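Local coordinates for protein deseasin MCP-01 (Pseudoalteromonas sp., PDB 3VV3) that degrades collagen as a bacterial serine protease of the subtilisin family, probably using the family's catalytic triad to cut peptide bonds, at residues L298-N306 / V314-A324. Sequence-based numbering, arbitrary orientation.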
loop_
_atom_site.group_PDB
_atom_site.type_symbol
_atom_site.label_atom_id
_atom_site.label_comp_id
_atom_site.label_asym_id
_atom_site.label_seq_id
_atom_site.Cartn_x
_atom_site.Cartn_y
_atom_site.Cartn_z
ATOM N N LEU A 298 3.321 27.633 -9.911
ATOM C CA LEU A 298 4.350 28.065 -8.978
ATOM C C LEU A 298 5.015 26.869 -8.291
ATOM O O LEU A 298 6.238 26.815 -8.149
ATOM C CB LEU A 298 3.760 29.015 -7.935
ATOM C CG LEU A 298 4.727 29.539 -6.876
ATOM C CD1 LEU A 298 4.437 31.008 -6.597
ATOM C CD2 LEU A 298 4.623 28.721 -5.612
ATOM N N LEU A 299 4.205 25.911 -7.856
ATOM C CA LEU A 299 4.742 24.699 -7.242
ATOM C C LEU A 299 5.650 23.964 -8.220
ATOM O O LEU A 299 6.727 23.476 -7.850
ATOM C CB LEU A 299 3.600 23.803 -6.746
ATOM C CG LEU A 299 2.851 24.387 -5.542
ATOM C CD1 LEU A 299 1.485 23.701 -5.337
ATOM C CD2 LEU A 299 3.709 24.296 -4.284
ATOM N N MET A 300 5.223 23.894 -9.477
ATOM C CA MET A 300 6.013 23.244 -10.519
ATOM C C MET A 300 7.312 23.998 -10.824
ATOM O O MET A 300 8.393 23.414 -10.843
ATOM C CB MET A 300 5.176 23.089 -11.788
ATOM C CG MET A 300 4.040 22.070 -11.621
ATOM S SD MET A 300 2.825 22.095 -12.949
ATOM C CE MET A 300 3.792 21.518 -14.351
ATOM N N SER A 301 7.203 25.303 -11.041
ATOM C CA SER A 301 8.350 26.068 -11.523
ATOM C C SER A 301 9.373 26.333 -10.430
ATOM O O SER A 301 10.558 26.494 -10.718
ATOM C CB SER A 301 7.890 27.387 -12.164
ATOM O OG SER A 301 7.294 28.241 -11.203
ATOM N N SER A 302 8.928 26.378 -9.177
ATOM C CA SER A 302 9.829 26.686 -8.066
ATOM C C SER A 302 10.627 25.482 -7.578
ATOM O O SER A 302 11.531 25.629 -6.757
ATOM C CB SER A 302 9.072 27.306 -6.887
ATOM O OG SER A 302 8.219 26.359 -6.265
ATOM N N GLY A 303 10.281 24.291 -8.067
ATOM C CA GLY A 303 10.964 23.082 -7.642
ATOM C C GLY A 303 12.393 23.036 -8.153
ATOM O O GLY A 303 12.742 23.778 -9.066
ATOM N N ASP A 304 13.213 22.175 -7.557
ATOM C CA ASP A 304 14.595 21.984 -7.999
ATOM C C ASP A 304 14.636 21.130 -9.258
ATOM O O ASP A 304 13.975 20.098 -9.332
ATOM C CB ASP A 304 15.427 21.308 -6.905
ATOM C CG ASP A 304 15.631 22.192 -5.690
ATOM O OD1 ASP A 304 15.882 23.406 -5.873
ATOM O OD2 ASP A 304 15.555 21.670 -4.555
ATOM N N ALA A 305 15.414 21.558 -10.248
ATOM C CA ALA A 305 15.608 20.756 -11.444
ATOM C C ALA A 305 16.081 19.374 -11.030
ATOM O O ALA A 305 16.973 19.232 -10.193
ATOM C CB ALA A 305 16.617 21.411 -12.377
ATOM N N ASN A 306 15.480 18.352 -11.623
ATOM C CA ASN A 306 15.764 16.986 -11.222
ATOM C C ASN A 306 16.073 16.118 -12.439
ATOM O O ASN A 306 15.248 15.982 -13.338
ATOM C CB ASN A 306 14.571 16.436 -10.424
ATOM C CG ASN A 306 14.829 15.049 -9.871
ATOM O OD1 ASN A 306 14.735 14.063 -10.594
ATOM N ND2 ASN A 306 15.134 14.966 -8.580
ATOM N N VAL A 314 6.050 17.047 -16.684
ATOM C CA VAL A 314 5.988 18.322 -17.399
ATOM C C VAL A 314 7.128 19.238 -16.946
ATOM O O VAL A 314 7.890 19.752 -17.771
ATOM C CB VAL A 314 4.627 19.045 -17.209
ATOM C CG1 VAL A 314 4.666 20.449 -17.825
ATOM C CG2 VAL A 314 3.490 18.233 -17.825
ATOM N N ALA A 315 7.252 19.433 -15.638
ATOM C CA ALA A 315 8.184 20.424 -15.102
ATOM C C ALA A 315 9.595 19.895 -14.900
ATOM O O ALA A 315 10.550 20.671 -14.891
ATOM C CB ALA A 315 7.651 21.008 -13.785
ATOM N N GLY A 316 9.726 18.582 -14.724
ATOM C CA GLY A 316 11.023 17.982 -14.457
ATOM C C GLY A 316 11.640 18.463 -13.155
ATOM O O GLY A 316 12.860 18.458 -12.996
ATOM N N THR A 317 10.798 18.884 -12.214
ATOM C CA THR A 317 11.292 19.380 -10.940
ATOM C C THR A 317 10.800 18.555 -9.755
ATOM O O THR A 317 9.779 17.871 -9.832
ATOM C CB THR A 317 10.848 20.825 -10.700
ATOM O OG1 THR A 317 9.417 20.878 -10.746
ATOM C CG2 THR A 317 11.428 21.759 -11.768
ATOM N N ARG A 318 11.546 18.647 -8.664
ATOM C CA ARG A 318 11.174 18.052 -7.397
ATOM C C ARG A 318 10.812 19.184 -6.446
ATOM O O ARG A 318 11.527 20.178 -6.365
ATOM C CB ARG A 318 12.341 17.226 -6.836
ATOM C CG ARG A 318 11.998 16.424 -5.581
ATOM C CD ARG A 318 12.402 17.144 -4.300
ATOM N NE ARG A 318 13.856 17.313 -4.234
ATOM C CZ ARG A 318 14.477 18.486 -4.169
ATOM N NH1 ARG A 318 13.777 19.618 -4.130
ATOM N NH2 ARG A 318 15.806 18.525 -4.126
ATOM N N LEU A 319 9.693 19.023 -5.739
ATOM C CA LEU A 319 9.157 20.055 -4.843
ATOM C C LEU A 319 10.209 20.762 -3.991
ATOM O O LEU A 319 11.049 20.124 -3.358
ATOM C CB LEU A 319 8.104 19.440 -3.921
ATOM C CG LEU A 319 7.436 20.349 -2.887
ATOM C CD1 LEU A 319 6.568 21.407 -3.553
ATOM C CD2 LEU A 319 6.622 19.491 -1.917
ATOM N N ASN A 320 10.141 22.089 -3.962
ATOM C CA ASN A 320 10.935 22.857 -3.022
ATOM C C ASN A 320 10.070 23.949 -2.420
ATOM O O ASN A 320 9.761 24.940 -3.079
ATOM C CB ASN A 320 12.165 23.468 -3.696
ATOM C CG ASN A 320 13.109 24.089 -2.689
ATOM O OD1 ASN A 320 12.698 24.904 -1.860
ATOM N ND2 ASN A 320 14.374 23.676 -2.726
ATOM N N VAL A 321 9.660 23.750 -1.172
ATOM C CA VAL A 321 8.658 24.629 -0.586
ATOM C C VAL A 321 9.271 25.958 -0.160
ATOM O O VAL A 321 8.584 26.983 -0.136
ATOM C CB VAL A 321 7.861 23.959 0.557
ATOM C CG1 VAL A 321 8.752 23.664 1.767
ATOM C CG2 VAL A 321 6.645 24.837 0.946
ATOM N N ASN A 322 10.569 25.952 0.139
ATOM C CA ASN A 322 11.238 27.217 0.419
ATOM C C ASN A 322 11.163 28.124 -0.801
ATOM O O ASN A 322 10.743 29.282 -0.704
ATOM C CB ASN A 322 12.697 27.001 0.835
ATOM C CG ASN A 322 13.391 28.310 1.194
ATOM O OD1 ASN A 322 12.875 29.098 1.990
ATOM N ND2 ASN A 322 14.548 28.554 0.591
ATOM N N GLN A 323 11.573 27.606 -1.954
ATOM C CA GLN A 323 11.540 28.411 -3.171
ATOM C C GLN A 323 10.108 28.795 -3.551
ATOM O O GLN A 323 9.871 29.861 -4.112
ATOM C CB GLN A 323 12.231 27.704 -4.338
ATOM C CG GLN A 323 12.531 28.637 -5.514
ATOM C CD GLN A 323 13.561 29.712 -5.161
ATOM O OE1 GLN A 323 14.621 29.413 -4.612
ATOM N NE2 GLN A 323 13.248 30.968 -5.475
ATOM N N ALA A 324 9.153 27.925 -3.244
ATOM C CA ALA A 324 7.763 28.225 -3.540
ATOM C C ALA A 324 7.317 29.458 -2.756
ATOM O O ALA A 324 6.671 30.348 -3.308
ATOM C CB ALA A 324 6.872 27.030 -3.197
HETATM O O HOH W 1 8.275 23.602 -5.579
#
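Val314 meets Met300 through methyl groups, CG1 lying 3.7 Å from the Met300 CE that the bend at chi3 folds back, and Ala315 CB rests against Met300 CB. The Gly316 carbonyl takes the Asn306 N-H at 3.0 Å. Thr317 donates from OG1 to Met300 O (2.7 Å), in the carbonyl plane on a lone pair; chi1 of 58° sets this hydroxyl between its own backbone N and carbonyl carbon, toward Met300 O of helix 292-301. Paired N-H...O bonds between Arg318 and Asp304 define a short antiparallel hairpin, 304-305 with 317-318, which links that helix to helix 321-327 in the C-terminal part of the subtilisin-like domain; Thr317 and Leu319 also form backbone hydrogen bonds with Gly248 of the main sheet's edge strand. The Arg318 guanidinium stands 88° to the Asp304 carboxylate and gives NH1 to OD2 (2.7 Å) on its anti side, while NH2 bridges to Asp232. A leucine in its place would probably leave both aspartates without their cationic mate. Leu319 CD1 lies 4.1 Å from Leu299 CD2. Asn320 sends ND2 almost straight (169°) to Asp304 OD2 at 3.0 Å, on the syn side; both donors come from one carboxylate face, tilted out of plane. ND2 also bonds calcium ligand Asp30, and OD1 caps Gln323 N; the backbone N donates to a water that donates to Leu299 O and Ser302 OG. Ala324 CB packs 3.7 Å from Leu298 CD2.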